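Local coordinates for hypothetical sugar binding protein (Bacteroides thetaiotaomicron, PDB 3SEE), which is of unknown function but probably binds carbohydrate through a galactose-binding-like beta-sandwich domain, at residues Ala62-Asn67 / Val211-Asp216; Ser110-Gln115 / Ala202-Asn207; Gln115-Lys120 / Leu196-Val201; Gly169-Ala174 / Ser187-Asp192. All coordinates share one frame; numbering follows the deposited sequence.

Contact 1 of 4, residues Ala62-Asn67 / Val211-Asp216; sequences AMKIDN and VVEISD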
loop_
_atom_site.group_PDB
_atom_site.type_symbol
_atom_site.label_atom_id
_atom_site.label_comp_id
_atom_site.label_asym_id
_atom_site.label_seq_id
_atom_site.Cartn_x
_atom_site.Cartn_y
_atom_site.Cartn_z
ATOM N N ALA A 62 1.984 11.065 12.568
ATOM C CA ALA A 62 1.398 10.555 11.332
ATOM C C ALA A 62 2.341 10.800 10.181
ATOM O O ALA A 62 3.301 11.578 10.291
ATOM C CB ALA A 62 0.062 11.241 11.076
HETATM N N MSE A 63 2.039 10.150 9.063
HETATM C CA MSE A 63 2.651 10.485 7.777
HETATM C C MSE A 63 1.628 11.240 6.958
HETATM O O MSE A 63 0.451 10.859 6.921
HETATM C CB MSE A 63 3.037 9.241 7.009
HETATM C CG MSE A 63 4.041 8.357 7.763
HETATM SE SE MSE A 63 5.728 9.174 8.155
HETATM C CE MSE A 63 6.361 9.509 6.371
ATOM N N LYS A 64 2.047 12.310 6.292
ATOM C CA LYS A 64 1.177 13.092 5.420
ATOM C C LYS A 64 1.612 12.911 3.972
ATOM O O LYS A 64 2.787 13.112 3.644
ATOM C CB LYS A 64 1.221 14.573 5.803
ATOM C CG LYS A 64 0.308 15.440 4.951
ATOM C CD LYS A 64 0.479 16.909 5.223
ATOM C CE LYS A 64 -0.269 17.284 6.484
ATOM N NZ LYS A 64 -0.419 18.757 6.692
ATOM N N ILE A 65 0.659 12.543 3.129
ATOM C CA ILE A 65 0.847 12.414 1.687
ATOM C C ILE A 65 0.126 13.601 1.066
ATOM O O ILE A 65 -1.102 13.646 0.995
ATOM C CB ILE A 65 0.286 11.101 1.117
ATOM C CG1 ILE A 65 0.912 9.896 1.833
ATOM C CG2 ILE A 65 0.514 11.047 -0.410
ATOM C CD1 ILE A 65 0.321 8.536 1.408
ATOM N N ASP A 66 0.893 14.585 0.643
ATOM C CA ASP A 66 0.358 15.884 0.207
ATOM C C ASP A 66 0.512 16.037 -1.291
ATOM O O ASP A 66 1.623 16.285 -1.774
ATOM C CB ASP A 66 1.069 17.010 0.967
ATOM C CG ASP A 66 0.562 18.396 0.624
ATOM O OD1 ASP A 66 -0.156 18.571 -0.368
ATOM O OD2 ASP A 66 0.953 19.325 1.367
ATOM N N ASN A 67 -0.586 15.851 -2.029
ATOM C CA ASN A 67 -0.600 15.988 -3.489
ATOM C C ASN A 67 -1.057 17.359 -3.972
ATOM O O ASN A 67 -1.522 17.489 -5.090
ATOM C CB ASN A 67 -1.502 14.911 -4.112
ATOM C CG ASN A 67 -1.004 13.508 -3.924
ATOM O OD1 ASN A 67 0.077 13.260 -3.437
ATOM N ND2 ASN A 67 -1.843 12.564 -4.312
ATOM N N VAL A 211 -4.898 15.550 0.180
ATOM C CA VAL A 211 -3.957 15.467 1.266
ATOM C C VAL A 211 -4.505 14.431 2.233
ATOM O O VAL A 211 -5.620 14.593 2.763
ATOM C CB VAL A 211 -3.764 16.818 1.995
ATOM C CG1 VAL A 211 -2.774 16.644 3.162
ATOM C CG2 VAL A 211 -3.317 17.926 1.026
ATOM N N VAL A 212 -3.743 13.355 2.446
ATOM C CA VAL A 212 -4.140 12.251 3.331
ATOM C C VAL A 212 -3.071 12.058 4.398
ATOM O O VAL A 212 -1.877 12.027 4.079
ATOM C CB VAL A 212 -4.365 10.944 2.514
ATOM C CG1 VAL A 212 -4.724 9.776 3.409
ATOM C CG2 VAL A 212 -5.443 11.146 1.433
ATOM N N GLU A 213 -3.500 11.911 5.636
ATOM C CA GLU A 213 -2.619 11.600 6.760
ATOM C C GLU A 213 -2.926 10.197 7.267
ATOM O O GLU A 213 -4.083 9.777 7.262
ATOM C CB GLU A 213 -2.818 12.635 7.845
ATOM C CG GLU A 213 -2.468 14.033 7.395
ATOM C CD GLU A 213 -3.009 15.079 8.329
ATOM O OE1 GLU A 213 -2.336 15.431 9.305
ATOM O OE2 GLU A 213 -4.148 15.550 8.095
ATOM N N ILE A 214 -1.868 9.490 7.658
ATOM C CA ILE A 214 -1.924 8.082 8.002
ATOM C C ILE A 214 -1.315 7.865 9.375
ATOM O O ILE A 214 -0.222 8.369 9.657
ATOM C CB ILE A 214 -1.106 7.274 6.960
ATOM C CG1 ILE A 214 -1.797 7.311 5.596
ATOM C CG2 ILE A 214 -0.877 5.821 7.415
ATOM C CD1 ILE A 214 -0.838 7.369 4.462
ATOM N N SER A 215 -1.997 7.098 10.216
ATOM C CA SER A 215 -1.446 6.759 11.512
ATOM C C SER A 215 -1.933 5.391 12.008
ATOM O O SER A 215 -2.949 4.896 11.536
ATOM C CB SER A 215 -1.748 7.851 12.550
ATOM O OG SER A 215 -0.945 7.672 13.712
ATOM N N ASP A 216 -1.196 4.778 12.938
ATOM C CA ASP A 216 -1.605 3.597 13.708
ATOM C C ASP A 216 -1.950 2.413 12.810
ATOM O O ASP A 216 -3.103 1.990 12.652
ATOM C CB ASP A 216 -2.738 3.916 14.656
ATOM C CG ASP A 216 -3.045 2.764 15.580
ATOM O OD1 ASP A 216 -2.093 1.985 15.871
ATOM O OD2 ASP A 216 -4.227 2.662 15.995
HETATM O O HOH W 1 -1.280 18.571 9.100
#

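Contact 2 of 4, residues Ser110-Gln115 / Ala202-Asn207; sequences SVYIKQ and AILGQN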
loop_
_atom_site.group_PDB
_atom_site.type_symbol
_atom_site.label_atom_id
_atom_site.label_comp_id
_atom_site.label_asym_id
_atom_site.label_seq_id
_atom_site.Cartn_x
_atom_site.Cartn_y
_atom_site.Cartn_z
ATOM N N SER A 110 -5.492 4.129 -0.155
ATOM C CA SER A 110 -5.302 2.883 -0.858
ATOM C C SER A 110 -4.160 2.073 -0.295
ATOM O O SER A 110 -3.261 2.603 0.352
ATOM C CB SER A 110 -5.044 3.171 -2.329
ATOM O OG SER A 110 -6.040 4.049 -2.866
ATOM N N VAL A 111 -4.189 0.789 -0.609
ATOM C CA VAL A 111 -3.248 -0.208 -0.111
ATOM C C VAL A 111 -2.936 -1.222 -1.207
ATOM O O VAL A 111 -3.851 -1.620 -1.938
ATOM C CB VAL A 111 -3.942 -1.045 0.994
ATOM C CG1 VAL A 111 -3.048 -2.198 1.466
ATOM C CG2 VAL A 111 -4.360 -0.147 2.132
ATOM N N TYR A 112 -1.716 -1.741 -1.256
ATOM C CA TYR A 112 -1.422 -3.014 -1.897
ATOM C C TYR A 112 -0.235 -3.638 -1.152
ATOM O O TYR A 112 0.452 -2.962 -0.377
ATOM C CB TYR A 112 -1.178 -2.889 -3.413
ATOM C CG TYR A 112 -0.007 -2.038 -3.851
ATOM C CD1 TYR A 112 1.292 -2.520 -3.789
ATOM C CD2 TYR A 112 -0.198 -0.743 -4.299
ATOM C CE1 TYR A 112 2.365 -1.750 -4.189
ATOM C CE2 TYR A 112 0.876 0.043 -4.693
ATOM C CZ TYR A 112 2.158 -0.473 -4.644
ATOM O OH TYR A 112 3.254 0.278 -5.026
ATOM N N ILE A 113 0.006 -4.927 -1.406
ATOM C CA ILE A 113 1.106 -5.649 -0.767
ATOM C C ILE A 113 1.787 -6.451 -1.872
ATOM O O ILE A 113 1.187 -7.345 -2.472
ATOM C CB ILE A 113 0.622 -6.564 0.381
ATOM C CG1 ILE A 113 -0.307 -5.818 1.354
ATOM C CG2 ILE A 113 1.851 -7.134 1.132
ATOM C CD1 ILE A 113 -0.830 -6.684 2.528
ATOM N N LYS A 114 3.037 -6.091 -2.165
ATOM C CA LYS A 114 3.739 -6.524 -3.369
ATOM C C LYS A 114 5.051 -7.222 -3.034
ATOM O O LYS A 114 5.742 -6.886 -2.083
ATOM C CB LYS A 114 4.007 -5.322 -4.301
ATOM C CG LYS A 114 4.484 -5.701 -5.689
ATOM C CD LYS A 114 4.607 -4.479 -6.580
ATOM C CE LYS A 114 4.968 -4.820 -8.013
ATOM N NZ LYS A 114 6.339 -5.405 -8.134
ATOM N N GLN A 115 5.425 -8.157 -3.895
ATOM C CA GLN A 115 6.732 -8.789 -3.857
ATOM C C GLN A 115 7.855 -7.764 -4.052
ATOM O O GLN A 115 7.809 -6.948 -4.965
ATOM C CB GLN A 115 6.783 -9.841 -4.945
ATOM C CG GLN A 115 8.103 -10.615 -5.011
ATOM C CD GLN A 115 8.013 -11.859 -5.875
ATOM O OE1 GLN A 115 6.925 -12.424 -6.024
ATOM N NE2 GLN A 115 9.150 -12.328 -6.402
ATOM N N ALA A 202 2.335 -1.112 0.830
ATOM C CA ALA A 202 2.295 0.239 0.272
ATOM C C ALA A 202 0.963 0.870 0.653
ATOM O O ALA A 202 -0.098 0.282 0.436
ATOM C CB ALA A 202 2.414 0.175 -1.260
ATOM N N ILE A 203 1.019 2.066 1.229
ATOM C CA ILE A 203 -0.152 2.863 1.551
ATOM C C ILE A 203 -0.035 4.134 0.705
ATOM O O ILE A 203 1.031 4.795 0.684
ATOM C CB ILE A 203 -0.244 3.196 3.058
ATOM C CG1 ILE A 203 -0.367 1.890 3.860
ATOM C CG2 ILE A 203 -1.400 4.177 3.321
ATOM C CD1 ILE A 203 -0.276 2.061 5.390
ATOM N N LEU A 204 -1.096 4.471 -0.034
ATOM C CA LEU A 204 -1.084 5.513 -1.053
ATOM C C LEU A 204 -2.285 6.385 -0.956
ATOM O O LEU A 204 -3.352 5.943 -0.520
ATOM C CB LEU A 204 -1.220 4.919 -2.453
ATOM C CG LEU A 204 -0.287 3.777 -2.763
ATOM C CD1 LEU A 204 -0.929 2.420 -2.520
ATOM C CD2 LEU A 204 0.208 3.884 -4.205
ATOM N N GLY A 205 -2.149 7.611 -1.431
ATOM C CA GLY A 205 -3.285 8.511 -1.672
ATOM C C GLY A 205 -3.003 9.225 -2.974
ATOM O O GLY A 205 -2.213 10.161 -3.008
ATOM N N GLN A 206 -3.540 8.708 -4.065
ATOM C CA GLN A 206 -3.109 9.090 -5.403
ATOM C C GLN A 206 -3.823 10.293 -5.981
ATOM O O GLN A 206 -3.352 10.860 -6.960
ATOM C CB GLN A 206 -3.297 7.929 -6.365
ATOM C CG GLN A 206 -2.452 6.712 -6.036
ATOM C CD GLN A 206 -2.895 5.504 -6.822
ATOM O OE1 GLN A 206 -3.839 4.823 -6.421
ATOM N NE2 GLN A 206 -2.282 5.261 -7.978
ATOM N N ASN A 207 -4.960 10.696 -5.427
ATOM C CA ASN A 207 -5.742 11.715 -6.107
ATOM C C ASN A 207 -5.030 13.055 -6.149
ATOM O O ASN A 207 -4.557 13.550 -5.144
ATOM C CB ASN A 207 -7.127 11.885 -5.473
ATOM C CG ASN A 207 -8.123 10.874 -5.999
ATOM O OD1 ASN A 207 -7.742 9.793 -6.473
ATOM N ND2 ASN A 207 -9.418 11.190 -5.865
HETATM O O HOH W 2 -5.092 6.068 -4.342
#

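Contact 3 of 4, residues Gln115-Lys120 / Leu196-Val201; sequences QTNEEK and LKDCYV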
loop_
_atom_site.group_PDB
_atom_site.type_symbol
_atom_site.label_atom_id
_atom_site.label_comp_id
_atom_site.label_asym_id
_atom_site.label_seq_id
_atom_site.Cartn_x
_atom_site.Cartn_y
_atom_site.Cartn_z
ATOM N N GLN A 115 5.425 -8.157 -3.895
ATOM C CA GLN A 115 6.732 -8.789 -3.857
ATOM C C GLN A 115 7.855 -7.764 -4.052
ATOM O O GLN A 115 7.809 -6.948 -4.965
ATOM C CB GLN A 115 6.783 -9.841 -4.945
ATOM C CG GLN A 115 8.103 -10.615 -5.011
ATOM C CD GLN A 115 8.013 -11.859 -5.875
ATOM O OE1 GLN A 115 6.925 -12.424 -6.024
ATOM N NE2 GLN A 115 9.150 -12.328 -6.402
ATOM N N THR A 116 8.895 -7.835 -3.211
ATOM C CA THR A 116 9.976 -6.857 -3.286
ATOM C C THR A 116 10.866 -7.039 -4.515
ATOM O O THR A 116 11.101 -6.070 -5.255
ATOM C CB THR A 116 10.826 -6.886 -2.022
ATOM O OG1 THR A 116 9.957 -6.757 -0.892
ATOM C CG2 THR A 116 11.870 -5.777 -2.013
ATOM N N ASN A 117 11.355 -8.269 -4.691
ATOM C CA ASN A 117 12.336 -8.565 -5.728
ATOM C C ASN A 117 11.733 -9.523 -6.745
ATOM O O ASN A 117 11.607 -10.711 -6.482
ATOM C CB ASN A 117 13.622 -9.124 -5.105
ATOM C CG ASN A 117 14.450 -8.045 -4.444
ATOM O OD1 ASN A 117 14.556 -6.949 -4.992
ATOM N ND2 ASN A 117 15.047 -8.335 -3.288
ATOM N N GLU A 118 11.301 -8.957 -7.869
ATOM C CA GLU A 118 10.584 -9.679 -8.918
ATOM C C GLU A 118 11.528 -10.231 -9.959
ATOM O O GLU A 118 12.567 -9.655 -10.238
ATOM C CB GLU A 118 9.624 -8.726 -9.631
ATOM C CG GLU A 118 8.579 -8.078 -8.700
ATOM C CD GLU A 118 7.267 -8.817 -8.576
ATOM O OE1 GLU A 118 7.157 -10.015 -8.918
ATOM O OE2 GLU A 118 6.316 -8.158 -8.064
ATOM N N GLU A 119 11.110 -11.341 -10.551
ATOM C CA GLU A 119 11.831 -11.855 -11.716
ATOM C C GLU A 119 11.210 -11.275 -12.967
ATOM O O GLU A 119 10.165 -10.624 -12.927
ATOM C CB GLU A 119 11.848 -13.386 -11.719
ATOM C CG GLU A 119 12.536 -13.993 -10.499
ATOM C CD GLU A 119 14.026 -13.652 -10.415
ATOM O OE1 GLU A 119 14.706 -13.813 -11.450
ATOM O OE2 GLU A 119 14.540 -13.230 -9.331
ATOM N N LYS A 120 11.902 -11.462 -14.093
ATOM C CA LYS A 120 11.393 -11.059 -15.397
ATOM C C LYS A 120 10.726 -12.250 -16.076
ATOM O O LYS A 120 11.102 -13.400 -15.835
ATOM C CB LYS A 120 12.533 -10.530 -16.261
ATOM C CG LYS A 120 12.936 -9.114 -15.927
ATOM C CD LYS A 120 14.308 -8.782 -16.488
ATOM C CE LYS A 120 14.452 -7.289 -16.761
ATOM N NZ LYS A 120 14.350 -6.439 -15.534
ATOM N N LEU A 196 6.249 -14.419 0.030
ATOM C CA LEU A 196 6.017 -14.674 1.437
ATOM C C LEU A 196 7.221 -14.276 2.285
ATOM O O LEU A 196 7.075 -13.894 3.450
ATOM C CB LEU A 196 5.696 -16.151 1.668
ATOM C CG LEU A 196 4.374 -16.661 1.080
ATOM C CD1 LEU A 196 4.362 -18.188 1.124
ATOM C CD2 LEU A 196 3.147 -16.086 1.795
ATOM N N LYS A 197 8.428 -14.392 1.727
ATOM C CA LYS A 197 9.659 -14.102 2.455
ATOM C C LYS A 197 10.123 -12.663 2.339
ATOM O O LYS A 197 10.955 -12.217 3.143
ATOM C CB LYS A 197 10.795 -15.004 2.001
ATOM C CG LYS A 197 10.488 -16.458 2.148
ATOM C CD LYS A 197 11.691 -17.326 1.715
ATOM C CE LYS A 197 11.378 -18.821 1.568
ATOM N NZ LYS A 197 11.032 -19.326 0.170
ATOM N N ASP A 198 9.626 -11.913 1.352
ATOM C CA ASP A 198 10.116 -10.556 1.116
ATOM C C ASP A 198 9.094 -9.791 0.290
ATOM O O ASP A 198 8.990 -9.967 -0.934
ATOM C CB ASP A 198 11.479 -10.606 0.413
ATOM C CG ASP A 198 12.151 -9.277 0.342
ATOM O OD1 ASP A 198 11.587 -8.259 0.810
ATOM O OD2 ASP A 198 13.289 -9.239 -0.193
ATOM N N CYS A 199 8.309 -8.982 0.987
ATOM C CA CYS A 199 7.276 -8.180 0.349
ATOM C C CYS A 199 7.244 -6.826 1.045
ATOM O O CYS A 199 7.965 -6.615 2.025
ATOM C CB CYS A 199 5.911 -8.881 0.443
ATOM S SG CYS A 199 5.273 -9.072 2.129
ATOM N N TYR A 200 6.400 -5.918 0.548
ATOM C CA TYR A 200 6.176 -4.675 1.248
ATOM C C TYR A 200 4.730 -4.265 1.172
ATOM O O TYR A 200 4.054 -4.486 0.147
ATOM C CB TYR A 200 7.084 -3.546 0.731
ATOM C CG TYR A 200 7.017 -3.265 -0.740
ATOM C CD1 TYR A 200 7.779 -4.009 -1.626
ATOM C CD2 TYR A 200 6.216 -2.258 -1.247
ATOM C CE1 TYR A 200 7.733 -3.725 -2.984
ATOM C CE2 TYR A 200 6.178 -1.987 -2.595
ATOM C CZ TYR A 200 6.923 -2.755 -3.480
ATOM O OH TYR A 200 6.950 -2.522 -4.830
ATOM N N VAL A 201 4.274 -3.675 2.265
ATOM C CA VAL A 201 3.011 -2.945 2.282
ATOM C C VAL A 201 3.227 -1.545 1.711
ATOM O O VAL A 201 4.189 -0.875 2.077
ATOM C CB VAL A 201 2.488 -2.852 3.723
ATOM C CG1 VAL A 201 1.245 -1.952 3.808
ATOM C CG2 VAL A 201 2.219 -4.242 4.300
HETATM O O HOH W 3 8.214 -4.564 -6.308
HETATM O O HOH W 4 14.856 -11.042 -1.341
HETATM O O HOH W 5 10.763 -10.555 -3.074
#

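Contact 4 of 4, residues Gly169-Ala174 / Ser187-Asp192; sequences GQVVNA and SDTDDD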
loop_
_atom_site.group_PDB
_atom_site.type_symbol
_atom_site.label_atom_id
_atom_site.label_comp_id
_atom_site.label_asym_id
_atom_site.label_seq_id
_atom_site.Cartn_x
_atom_site.Cartn_y
_atom_site.Cartn_z
ATOM N N GLY A 169 -2.527 -16.561 0.864
ATOM C CA GLY A 169 -2.601 -17.768 0.087
ATOM C C GLY A 169 -2.973 -17.628 -1.380
ATOM O O GLY A 169 -3.020 -18.646 -2.103
ATOM N N GLN A 170 -3.256 -16.402 -1.859
ATOM C CA GLN A 170 -3.513 -16.172 -3.267
ATOM C C GLN A 170 -2.768 -14.942 -3.737
ATOM O O GLN A 170 -2.638 -13.957 -3.018
ATOM C CB GLN A 170 -5.010 -16.015 -3.554
ATOM C CG GLN A 170 -5.837 -17.213 -3.124
ATOM C CD GLN A 170 -7.280 -17.049 -3.456
ATOM O OE1 GLN A 170 -8.114 -16.751 -2.560
ATOM N NE2 GLN A 170 -7.598 -17.236 -4.702
ATOM N N VAL A 171 -2.261 -15.029 -4.956
ATOM C CA VAL A 171 -1.576 -13.922 -5.587
ATOM C C VAL A 171 -2.248 -13.578 -6.905
ATOM O O VAL A 171 -2.889 -14.425 -7.542
ATOM C CB VAL A 171 -0.060 -14.179 -5.778
ATOM C CG1 VAL A 171 0.681 -14.169 -4.444
ATOM C CG2 VAL A 171 0.184 -15.504 -6.540
ATOM N N VAL A 172 -2.074 -12.330 -7.310
ATOM C CA VAL A 172 -2.491 -11.851 -8.605
ATOM C C VAL A 172 -1.260 -11.266 -9.331
ATOM O O VAL A 172 -0.372 -10.685 -8.706
ATOM C CB VAL A 172 -3.717 -10.905 -8.440
ATOM C CG1 VAL A 172 -3.421 -9.693 -7.565
ATOM C CG2 VAL A 172 -4.322 -10.507 -9.765
ATOM N N ASN A 173 -1.197 -11.457 -10.643
ATOM C CA ASN A 173 -0.038 -11.126 -11.442
ATOM C C ASN A 173 -0.110 -9.743 -12.079
ATOM O O ASN A 173 0.673 -9.426 -12.967
ATOM C CB ASN A 173 0.198 -12.204 -12.516
ATOM C CG ASN A 173 -0.825 -12.127 -13.614
ATOM O OD1 ASN A 173 -1.836 -11.437 -13.466
ATOM N ND2 ASN A 173 -0.598 -12.823 -14.718
ATOM N N ALA A 174 -1.001 -8.883 -11.580
ATOM C CA ALA A 174 -1.127 -7.521 -12.099
ATOM C C ALA A 174 -1.973 -6.716 -11.148
ATOM O O ALA A 174 -2.755 -7.267 -10.377
ATOM C CB ALA A 174 -1.739 -7.511 -13.510
ATOM N N SER A 187 -3.747 -16.970 -8.694
ATOM C CA SER A 187 -3.254 -18.311 -8.421
ATOM C C SER A 187 -3.007 -18.524 -6.937
ATOM O O SER A 187 -2.828 -17.576 -6.159
ATOM C CB SER A 187 -2.006 -18.576 -9.255
ATOM O OG SER A 187 -0.981 -17.665 -8.905
ATOM N N ASP A 188 -2.965 -19.779 -6.530
ATOM C CA ASP A 188 -2.631 -20.097 -5.163
ATOM C C ASP A 188 -1.130 -19.870 -4.945
ATOM O O ASP A 188 -0.296 -20.319 -5.734
ATOM C CB ASP A 188 -2.948 -21.551 -4.822
ATOM C CG ASP A 188 -4.428 -21.850 -4.760
ATOM O OD1 ASP A 188 -5.262 -20.931 -4.727
ATOM O OD2 ASP A 188 -4.750 -23.057 -4.703
ATOM N N THR A 189 -0.796 -19.199 -3.854
ATOM C CA THR A 189 0.601 -18.910 -3.541
ATOM C C THR A 189 1.326 -20.222 -3.292
ATOM O O THR A 189 0.859 -21.059 -2.539
ATOM C CB THR A 189 0.684 -18.081 -2.264
ATOM O OG1 THR A 189 -0.243 -16.990 -2.403
ATOM C CG2 THR A 189 2.091 -17.546 -2.031
ATOM N N ASP A 190 2.481 -20.404 -3.910
ATOM C CA ASP A 190 3.290 -21.579 -3.631
ATOM C C ASP A 190 3.814 -21.491 -2.204
ATOM O O ASP A 190 4.145 -20.393 -1.713
ATOM C CB ASP A 190 4.451 -21.654 -4.622
ATOM C CG ASP A 190 5.197 -22.979 -4.549
ATOM O OD1 ASP A 190 4.729 -23.973 -5.131
ATOM O OD2 ASP A 190 6.250 -23.002 -3.907
ATOM N N ASP A 191 3.939 -22.641 -1.535
ATOM C CA ASP A 191 4.506 -22.669 -0.201
ATOM C C ASP A 191 5.878 -21.971 -0.133
ATOM O O ASP A 191 6.219 -21.355 0.880
ATOM C CB ASP A 191 4.707 -24.125 0.256
ATOM C CG ASP A 191 3.421 -24.826 0.656
ATOM O OD1 ASP A 191 2.369 -24.180 0.813
ATOM O OD2 ASP A 191 3.493 -26.063 0.869
ATOM N N ASP A 192 6.652 -22.074 -1.204
ATOM C CA ASP A 192 7.991 -21.478 -1.242
ATOM C C ASP A 192 8.067 -20.166 -1.992
ATOM O O ASP A 192 9.171 -19.730 -2.350
ATOM C CB ASP A 192 8.968 -22.474 -1.873
ATOM C CG ASP A 192 9.083 -23.742 -1.079
ATOM O OD1 ASP A 192 9.367 -23.639 0.135
ATOM O OD2 ASP A 192 8.862 -24.821 -1.673
#

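Contact 1 of 4, residues Ala62-Asn67 / Val211-Asp216
Met63 and Ile65 pair with Ile214 and Val212 as antiparallel hydrogen-bonded pairs, the two strand axes running 4.5 Å apart with their directions 160° from one another. The pairing belongs to the antiparallel sheet of a beta-sandwich of the galactose-binding-like kind, in which strand 61-66 lies between strands 48-53 and 211-221. Four backbone bonds join the segments, and the straightest, from Ile65 N to Val212 O at 2.8 Å, has an N-H...O angle of 177°. As the strand alternation requires, the two faces differ in character. On the inner one, Ile65 CD1 meets Ile214 CD1 at 3.5 Å in the conformer given, while the selenomethionine at Met63 turns its selenium-bearing end away from the partner strand; Leu81 of the opposing sheet touches both Met63 and Ile214. The other face is mostly polar, with Val211 as its apolar member. Val211 spreads its two methyls, CG1 under the Lys64 chain, 3.8 Å from Lys64 CG, and CG2 beside the Asp66 carboxylate, whose OD1 is hydrogen-bonded to Ser68. Lys64 and Glu213 lie alongside each other, pointing the same way. In one of two modelled positions of the lysine, and so with some doubt, a water accepts from Lys64 NZ at 2.6 Å. The same water gives a weak bond to Glu213 OE1.

Contact 2 of 4, residues Ser110-Gln115 / Ala202-Asn207
Tyr112 lies across from Ala202 in an antiparallel hydrogen-bonded pair at the heart of the mixed sheet, one layer of the sandwich. From Tyr112 CB the ring starts out between the backbone N and the carbonyl carbon (chi1 62°), which carries it over the neighbouring strand. Tyr112 CG remains 4.2 Å from Ala202 CB; farther out the approach tightens, and Tyr112 CE1 and CZ both come within 3.5 Å of that methyl. Ala202 CB thus sits over one ring face, 3.6 Å from the centroid and 17° off the normal, a CH-pi contact. Along one side of the ring, Tyr112 CD2 and CE2 both lie 3.7 Å from Leu204 CD1 in the conformer given, the two side chains crossing at about a right angle. At the tip, Tyr112 OH bonds to the carbonyl of Trp76. A leucine in place of Tyr112 would probably leave the Ala202 methyl without its aromatic cover and the Trp76 carbonyl without this partner. Where strand 199-204 ends, a water donates to Ser110 OG and Gln206 OE1 and accepts from Gln206 N; Asn150 and Gln148 also bond these two side chains. The chemistry implies an aromatic-aliphatic centre beside a polar end, where one water joins Ser110 and Gln206.

Contact 3 of 4, residues Gln115-Lys120 / Leu196-Val201
Two torsions bring Thr116 and Asp198 together: Thr116 holds OG1 beside its own backbone N (chi1 -52°), and Asp198 swings its carboxylate away from its backbone N (chi1 -170°), back toward the threonine. The hydroxyl of Thr116 OG1 then donates to Asp198 OD1 at 2.8 Å, reaching the oxygen from well above the carboxylate plane. A second, nearly straight bond runs from Thr116 N to Asp198 O at 3.1 Å, giving the threonine a double hold on one residue. The site is where strand 108-115 leaves the sheet beside strand 199-204; Gln115 and Cys199 form its last antiparallel, non-hydrogen-bonded pair, their side chains diverging. Beyond it, Tyr200 presents a ring edge to the loop, with CD1 3.6 Å from Thr116 OG1, and a water joins Tyr200 OH to Gln115 O. Another water accepts from Asn117 N and donates to Asp198 O. The Gln115 side chain reaches back along its own loop, NE2 donating to Asn117 O at 2.9 Å. Asp198 OD2 forms a salt bridge with Arg84 on the adjacent strand 79-85. An alanine at Asp198 would probably leave the Thr116 hydroxyl without its acceptor and the Arg84 charge without its mate. The contact therefore relies on directional polar bonds and water rather than apolar burial, and the arginine's charge is likely to stabilise the carboxylate in its ionised form.

Contact 4 of 4, residues Gly169-Ala174 / Ser187-Asp192
The short edge strand 186-188 and its neighbour 170-172 close one end of the eight-stranded antiparallel sheet of the sandwich, with Val171 and Ser187 as their hydrogen-bonded pair and Gln170 and Asp188 as the non-hydrogen-bonded one. Val171 is gripped twice by Ser187: Val171 N donates to Ser187 O at 2.9 Å, and Ser187 N returns a bond of equal length to Val171 O. A third bond, from Thr189 N to Gly169 O at 2.9 Å, continues the pairing past the end of the strand, but it is of another kind, the donor standing 60° out of the carbonyl plane where the chain turns its corner at Gly169.

The side chains divide between the two faces. Val171 fits between Ser187 and Thr189: with CG1 opposite the carbonyl carbon (chi1 -70°), CG2 is left between the backbone N and the carbonyl carbon and meets Ser187 OG at 3.4 Å, while CG1 reaches Thr189 OG1 at 3.6 Å. That threonine hydroxyl also lies 3.1 Å from Gln170 N and is hydrogen-bonded to the carbonyl of Met168, which ties it to the corner. On the other face Gln170 and Asp188 run side by side, with Gln170 CG 4.1 Å from Asp188 OD1. In the conformer given, Asp190 OD2 accepts from Asp192 N at 2.9 Å, an Asx turn. Strand 186-188 is the outermost of the sheet within the chain; strand 170-172 has strand 130-133 along its other edge, with Val171 against Phe131, and the short helix 194-197 packs Ile195 on Val171 and Leu196 on Thr189.

The four contacts show how strand pairing changes character from core to rim. Contact 2 lies nearest the chain's centre, about 3 Å away between centres, and contact 1 is also buried; contact 3 is only partly so, and contact 4 is at the surface. Contacts 2 and 3 are successive parts of one pairing, sharing Gln115 and strand 199-204, whereas contacts 1 and 4 lie near opposite ends of the other sheet. Contacts 1 and 2 meet between the layers through Ile214 and Ile203, and Asn67 reaches Gly205. Leu196 links contact 3 to contact 4. Apolar packing marks contacts 1 and 2, though each has a polar side with a water; contacts 3 and 4 rest mainly on hydrogen bonds.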